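PDB 3WEU: L-lysine 6-oxidase from Marinomonas mediterranea, which oxidises the epsilon-amino group of free L-lysine with a cysteine tryptophylquinone cofactor, releasing ammonium and the hydrogen peroxide that makes it antibacterial. Local coordinates for residues 153-158 with 178-183. Numbering follows the deposited sequence.
Sequences ISINNI and HFESLG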
# COMPACT_ATOMS: atom_id res chain seq x y z
N ILE A 153 -31.29 0.09 20.21
CA ILE A 153 -30.92 -1.27 19.78
C ILE A 153 -29.43 -1.39 20.01
O ILE A 153 -28.60 -1.32 19.09
CB ILE A 153 -31.32 -1.52 18.31
CG1 ILE A 153 -32.78 -1.18 18.01
CG2 ILE A 153 -31.11 -2.96 17.90
CD1 ILE A 153 -33.02 -1.03 16.49
N SER A 154 -29.05 -1.66 21.25
CA SER A 154 -27.67 -1.52 21.68
C SER A 154 -27.02 -2.85 22.03
O SER A 154 -27.71 -3.75 22.46
CB SER A 154 -27.66 -0.68 22.95
OG SER A 154 -26.39 -0.64 23.53
N ILE A 155 -25.70 -2.88 21.98
CA ILE A 155 -24.93 -4.06 22.44
C ILE A 155 -25.06 -4.17 23.91
O ILE A 155 -24.81 -5.23 24.42
CB ILE A 155 -23.46 -4.02 22.07
CG1 ILE A 155 -22.72 -2.89 22.78
CG2 ILE A 155 -23.34 -4.00 20.57
CD1 ILE A 155 -21.21 -2.96 22.61
N ASN A 156 -25.51 -3.11 24.58
CA ASN A 156 -25.67 -3.14 26.05
C ASN A 156 -27.09 -3.48 26.55
O ASN A 156 -27.33 -3.49 27.73
CB ASN A 156 -25.20 -1.80 26.61
CG ASN A 156 -23.73 -1.57 26.36
OD1 ASN A 156 -22.94 -2.49 26.49
ND2 ASN A 156 -23.34 -0.38 25.98
N ASN A 157 -28.05 -3.80 25.70
CA ASN A 157 -29.40 -4.17 26.21
C ASN A 157 -30.00 -5.30 25.39
O ASN A 157 -31.17 -5.37 25.07
CB ASN A 157 -30.26 -2.91 26.30
CG ASN A 157 -30.58 -2.33 24.93
OD1 ASN A 157 -30.02 -2.76 23.89
ND2 ASN A 157 -31.60 -1.47 24.91
N ILE A 158 -29.13 -6.23 25.03
CA ILE A 158 -29.56 -7.37 24.26
C ILE A 158 -30.39 -8.16 25.25
O ILE A 158 -29.89 -8.47 26.30
CB ILE A 158 -28.34 -8.23 23.84
CG1 ILE A 158 -27.49 -7.49 22.83
CG2 ILE A 158 -28.82 -9.60 23.34
CD1 ILE A 158 -26.08 -8.00 22.72
N HIS A 178 -15.52 1.52 17.51
CA HIS A 178 -16.37 0.84 18.51
C HIS A 178 -17.80 0.76 18.13
O HIS A 178 -18.52 1.71 18.26
CB HIS A 178 -16.28 1.52 19.88
CG HIS A 178 -14.92 1.40 20.50
ND1 HIS A 178 -14.02 2.45 20.56
CD2 HIS A 178 -14.26 0.31 20.98
CE1 HIS A 178 -12.88 2.03 21.08
NE2 HIS A 178 -13.00 0.73 21.34
N PHE A 179 -18.21 -0.40 17.66
CA PHE A 179 -19.62 -0.60 17.32
C PHE A 179 -20.47 -0.70 18.59
O PHE A 179 -20.13 -1.43 19.50
CB PHE A 179 -19.82 -1.87 16.49
CG PHE A 179 -21.23 -2.15 16.24
CD1 PHE A 179 -21.90 -1.47 15.23
CD2 PHE A 179 -21.96 -2.97 17.08
CE1 PHE A 179 -23.27 -1.65 15.07
CE2 PHE A 179 -23.30 -3.15 16.93
CZ PHE A 179 -23.98 -2.50 15.91
N GLU A 180 -21.61 -0.04 18.62
CA GLU A 180 -22.47 -0.03 19.79
C GLU A 180 -23.95 -0.20 19.53
O GLU A 180 -24.65 -0.66 20.39
CB GLU A 180 -22.28 1.31 20.52
CG GLU A 180 -21.13 1.25 21.50
CD GLU A 180 -20.91 2.60 22.20
OE1 GLU A 180 -20.49 2.60 23.36
OE2 GLU A 180 -21.16 3.65 21.59
N SER A 181 -24.45 0.21 18.36
CA SER A 181 -25.83 0.30 18.16
C SER A 181 -26.22 0.16 16.67
O SER A 181 -25.53 0.66 15.80
CB SER A 181 -26.34 1.65 18.66
OG SER A 181 -27.74 1.77 18.48
N LEU A 182 -27.40 -0.37 16.46
CA LEU A 182 -28.07 -0.38 15.15
C LEU A 182 -29.16 0.70 14.98
O LEU A 182 -29.71 0.89 13.91
CB LEU A 182 -28.64 -1.75 14.97
CG LEU A 182 -27.88 -2.75 14.04
CD1 LEU A 182 -26.53 -2.49 13.40
CD2 LEU A 182 -28.41 -4.16 14.20
N GLY A 183 -29.52 1.33 16.08
CA GLY A 183 -30.41 2.45 16.05
C GLY A 183 -31.25 2.57 17.30
O GLY A 183 -30.81 2.17 18.37
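In Ile-155, chi1 of 66° sets CG1 between the backbone N and the carbonyl carbon and leaves CG2 beside the N, where it meets the ring of Phe-179; the Phe-179 ring is carried to this spot by a CG anti to its own N (chi1 175°). The two side chains lie alongside one another, pointing opposite ways, with Ile-155 CG2 3.7 Å from Phe-179 CE2 and Ile-155 CD1 lying 3.6 Å from the carbonyl O of Phe-179. Phe-201 packs edge-to-face with the same ring. Further along, Ile-153 CG2 meets Leu-182 CB at 4.0 Å, and Ile-153 CG1 and CD1 lie along the backbone of Gly-183.

Three backbone hydrogen bonds join the two antiparallel segments. Ile-155 N donates to Glu-180 O at 2.9 Å. Leu-182 N reaches Ile-153 O at 3.0 Å, and beyond it Ile-153 N gives to Gly-183 O (2.8 Å). Between the first two, Ser-154 and Ser-181 form a non-hydrogen-bonded pair. Each serine makes an ST turn: Ser-154 OG accepts from Asn-156 N at 2.8 Å, and Ser-181 OG, also hydrogen-bonded to Glu-152, accepts from Gly-183 N at 3.0 Å. Ser-154 also starts a type I turn, where Asn-157 OD1 takes the N-H of Ser-154 and a hydrogen bond from Arg-142.

The contact thus pairs the end of strand 150-154 with the start of strand 181-187, antiparallel neighbours in a mixed sheet within the N-terminal family region. Backbone hydrogen bonds fix the pairing, serine hydroxyls hold the chain where each segment bends, and the Ile-155/Phe-179 contact extends the join beyond the paired strands by apolar packing.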